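Putative phosphosugar isomerase (Silicibacter pomeroyi DSS-3, PDB 3FJ1) is of unknown function but, as a double-SIS-domain protein, probably binds phosphosugars or related carbohydrate derivatives, perhaps as an isomerase or aminotransferase. Local coordinates at residues M198-G212 with S249-A261. Sequence-based numbering, arbitrary orientation.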
# COMPACT_ATOMS: atom_id res chain seq x y z
N MSE A 198 7.79 15.23 22.12
CA MSE A 198 6.76 14.47 21.42
C MSE A 198 5.94 13.64 22.41
O MSE A 198 4.75 13.52 22.28
CB MSE A 198 7.38 13.53 20.37
CG MSE A 198 6.40 12.54 19.75
SE MSE A 198 5.10 13.43 18.63
CE MSE A 198 6.36 13.87 17.25
N ARG A 199 6.60 13.07 23.41
CA ARG A 199 5.91 12.24 24.39
C ARG A 199 4.86 13.09 25.14
O ARG A 199 3.72 12.66 25.36
CB ARG A 199 6.89 11.55 25.34
CG ARG A 199 8.03 10.82 24.64
CD ARG A 199 8.70 9.74 25.47
NE ARG A 199 9.11 10.18 26.82
CZ ARG A 199 10.30 10.66 27.15
NH1 ARG A 199 11.24 10.87 26.26
NH2 ARG A 199 10.54 10.99 28.40
N VAL A 200 5.24 14.30 25.53
CA VAL A 200 4.27 15.23 26.15
C VAL A 200 3.09 15.54 25.20
O VAL A 200 1.93 15.54 25.63
CB VAL A 200 4.96 16.55 26.60
CG1 VAL A 200 3.94 17.55 27.09
CG2 VAL A 200 5.99 16.22 27.67
N ALA A 201 3.38 15.79 23.92
CA ALA A 201 2.34 16.11 22.93
C ALA A 201 1.38 14.96 22.75
O ALA A 201 0.17 15.17 22.69
CB ALA A 201 2.91 16.49 21.56
N ILE A 202 1.93 13.75 22.64
CA ILE A 202 1.09 12.55 22.48
C ILE A 202 0.29 12.29 23.76
O ILE A 202 -0.90 11.96 23.70
CB ILE A 202 1.92 11.29 22.06
CG1 ILE A 202 2.55 11.50 20.69
CG2 ILE A 202 1.02 10.05 22.03
CD1 ILE A 202 3.63 10.50 20.35
N GLY A 203 0.92 12.46 24.92
CA GLY A 203 0.20 12.30 26.17
C GLY A 203 -0.99 13.24 26.26
O GLY A 203 -2.04 12.88 26.78
N ALA A 204 -0.84 14.46 25.77
CA ALA A 204 -1.93 15.44 25.74
C ALA A 204 -3.02 15.10 24.73
O ALA A 204 -4.19 15.36 25.00
CB ALA A 204 -1.39 16.82 25.45
N ARG A 205 -2.62 14.55 23.59
CA ARG A 205 -3.53 14.26 22.46
C ARG A 205 -3.10 12.92 21.90
O ARG A 205 -2.30 12.86 20.97
CB ARG A 205 -3.40 15.37 21.41
CG ARG A 205 -3.83 16.78 21.88
CD ARG A 205 -5.34 16.87 22.19
NE ARG A 205 -6.11 16.70 20.97
CZ ARG A 205 -7.42 16.55 20.88
NH1 ARG A 205 -8.19 16.53 21.97
NH2 ARG A 205 -7.98 16.43 19.69
N PRO A 206 -3.61 11.82 22.49
CA PRO A 206 -3.08 10.48 22.26
C PRO A 206 -3.40 9.72 20.96
O PRO A 206 -3.96 8.65 20.99
CB PRO A 206 -3.51 9.72 23.53
CG PRO A 206 -4.73 10.36 23.96
CD PRO A 206 -4.68 11.82 23.52
N SER A 207 -3.03 10.32 19.84
CA SER A 207 -3.05 9.66 18.52
C SER A 207 -1.89 10.31 17.77
O SER A 207 -1.42 11.38 18.16
CB SER A 207 -4.34 9.90 17.76
OG SER A 207 -5.34 9.08 18.26
N LEU A 208 -1.49 9.72 16.65
CA LEU A 208 -0.32 10.23 15.98
C LEU A 208 -0.41 10.14 14.47
O LEU A 208 -0.84 9.13 13.95
CB LEU A 208 0.89 9.42 16.44
CG LEU A 208 2.24 9.73 15.78
CD1 LEU A 208 2.72 11.13 16.23
CD2 LEU A 208 3.26 8.64 16.08
N PHE A 209 0.00 11.21 13.78
CA PHE A 209 0.16 11.19 12.35
C PHE A 209 1.65 11.18 12.01
O PHE A 209 2.43 11.94 12.56
CB PHE A 209 -0.53 12.37 11.67
CG PHE A 209 -2.01 12.40 11.89
CD1 PHE A 209 -2.81 11.43 11.32
CD2 PHE A 209 -2.60 13.41 12.63
CE1 PHE A 209 -4.19 11.45 11.50
CE2 PHE A 209 -3.97 13.45 12.83
CZ PHE A 209 -4.77 12.45 12.25
N THR A 210 2.06 10.22 11.19
CA THR A 210 3.45 10.16 10.69
C THR A 210 3.46 10.52 9.20
O THR A 210 2.51 10.23 8.47
CB THR A 210 4.08 8.79 10.94
OG1 THR A 210 3.30 7.78 10.28
CG2 THR A 210 4.13 8.52 12.47
N LEU A 211 4.53 11.19 8.78
CA LEU A 211 4.73 11.56 7.40
C LEU A 211 6.08 11.08 6.90
O LEU A 211 7.05 10.96 7.65
CB LEU A 211 4.66 13.09 7.21
CG LEU A 211 3.46 13.86 7.75
CD1 LEU A 211 3.64 15.39 7.41
CD2 LEU A 211 2.17 13.33 7.20
N GLY A 212 6.12 10.83 5.60
CA GLY A 212 7.34 10.49 4.91
C GLY A 212 7.22 11.01 3.48
O GLY A 212 6.16 11.41 3.05
N SER A 249 -9.16 16.16 7.59
CA SER A 249 -8.26 17.28 7.82
C SER A 249 -7.33 16.93 8.95
O SER A 249 -7.77 16.79 10.11
CB SER A 249 -9.04 18.57 8.17
OG SER A 249 -8.18 19.59 8.68
N ILE A 250 -6.05 16.78 8.60
CA ILE A 250 -4.99 16.51 9.56
C ILE A 250 -4.95 17.58 10.64
O ILE A 250 -4.88 17.25 11.81
CB ILE A 250 -3.60 16.40 8.86
CG1 ILE A 250 -2.56 15.81 9.80
CG2 ILE A 250 -3.12 17.76 8.29
CD1 ILE A 250 -1.22 15.60 9.14
N VAL A 251 -5.04 18.85 10.25
CA VAL A 251 -5.02 19.96 11.21
C VAL A 251 -6.23 19.96 12.18
O VAL A 251 -6.07 20.16 13.39
CB VAL A 251 -5.01 21.32 10.48
CG1 VAL A 251 -5.12 22.45 11.48
CG2 VAL A 251 -3.75 21.46 9.61
N GLU A 252 -7.42 19.75 11.64
CA GLU A 252 -8.66 19.73 12.44
C GLU A 252 -8.69 18.58 13.48
O GLU A 252 -9.37 18.66 14.50
CB GLU A 252 -9.87 19.65 11.48
CG GLU A 252 -11.26 19.82 12.10
CD GLU A 252 -12.41 19.75 11.08
OE1 GLU A 252 -12.21 20.11 9.89
OE2 GLU A 252 -13.53 19.34 11.46
N GLU A 253 -7.93 17.51 13.21
CA GLU A 253 -7.87 16.38 14.12
C GLU A 253 -7.21 16.75 15.45
O GLU A 253 -7.54 16.17 16.48
CB GLU A 253 -7.13 15.21 13.47
CG GLU A 253 -7.96 14.43 12.49
CD GLU A 253 -8.98 13.57 13.21
OE1 GLU A 253 -8.59 12.55 13.82
OE2 GLU A 253 -10.17 13.94 13.18
N GLY A 254 -6.28 17.69 15.41
CA GLY A 254 -5.60 18.15 16.61
C GLY A 254 -4.62 17.17 17.24
O GLY A 254 -4.39 17.23 18.45
N PHE A 255 -4.04 16.27 16.44
CA PHE A 255 -3.05 15.34 16.95
C PHE A 255 -1.64 15.69 16.45
O PHE A 255 -1.49 16.34 15.40
CB PHE A 255 -3.41 13.91 16.58
CG PHE A 255 -4.72 13.47 17.16
CD1 PHE A 255 -4.87 13.35 18.55
CD2 PHE A 255 -5.80 13.18 16.35
CE1 PHE A 255 -6.08 12.95 19.09
CE2 PHE A 255 -7.02 12.78 16.89
CZ PHE A 255 -7.16 12.68 18.27
N PRO A 256 -0.60 15.26 17.21
CA PRO A 256 0.77 15.57 16.80
C PRO A 256 1.14 14.90 15.47
O PRO A 256 0.68 13.79 15.14
CB PRO A 256 1.64 14.97 17.93
CG PRO A 256 0.73 14.70 19.05
CD PRO A 256 -0.64 14.50 18.47
N VAL A 257 1.99 15.60 14.72
CA VAL A 257 2.44 15.14 13.42
C VAL A 257 3.96 14.97 13.49
O VAL A 257 4.67 15.83 14.00
CB VAL A 257 2.06 16.17 12.34
CG1 VAL A 257 2.56 15.74 10.96
CG2 VAL A 257 0.55 16.42 12.34
N LEU A 258 4.45 13.84 13.00
CA LEU A 258 5.87 13.55 13.00
C LEU A 258 6.36 13.34 11.57
O LEU A 258 5.98 12.35 10.92
CB LEU A 258 6.12 12.30 13.82
CG LEU A 258 7.52 12.00 14.34
CD1 LEU A 258 7.51 10.65 15.08
CD2 LEU A 258 8.65 12.09 13.33
N GLY A 259 7.20 14.25 11.07
CA GLY A 259 7.75 14.14 9.74
C GLY A 259 9.10 13.44 9.71
O GLY A 259 10.08 13.95 10.26
N PHE A 260 9.13 12.27 9.07
CA PHE A 260 10.34 11.49 8.85
C PHE A 260 11.08 12.05 7.64
O PHE A 260 10.66 11.84 6.49
CB PHE A 260 10.02 10.00 8.67
CG PHE A 260 9.64 9.33 9.97
CD1 PHE A 260 10.62 8.88 10.82
CD2 PHE A 260 8.31 9.16 10.35
CE1 PHE A 260 10.28 8.24 12.01
CE2 PHE A 260 7.97 8.53 11.52
CZ PHE A 260 8.93 8.07 12.35
N ALA A 261 12.15 12.79 7.92
CA ALA A 261 13.03 13.36 6.88
C ALA A 261 14.43 12.75 6.91
O ALA A 261 15.12 12.83 7.93
CB ALA A 261 13.12 14.89 7.05
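With CG anti to its carbonyl carbon (chi1 -61°), F255 lays a ring face against S207, whose CB stands 3.5 Å from the ring centroid, 11° off the normal: a CH-pi contact. Bends at chi2 and chi3 curl R205 back over the backbone of E253 and G254. Its NE donates to G254 O (3.1 Å), approaching from above the carbonyl plane, while NH2 reaches E253 O less straight; both acceptors lie in the guanidinium plane, so the pair should restrain its rotation. Cutting F255 back to an alanine is likely to leave S207 CB without the ring face it packs on and F209 CE2 without the ring edge beside it. F209 in turn takes I250 CG1 over one face (CH-pi, 4.2 Å to the centroid) and E253 CB at its rim. P256 packs against helix 196-204, its CG 3.8 Å from A201 CB. Beyond it the backbones pair in parallel, from F209 N to P256 O through F260 N to L211 O. L211 CD1 packs on V257 CG1; on the opposite face, M198 CE from helix 196-204 meets L258 CG (3.6 Å). Strands 235-239 and 284-286 flank this pair, two adjacent interior strands of the parallel 2-1-3-4-5 sheet in the second SIS domain's alpha-beta-alpha sandwich.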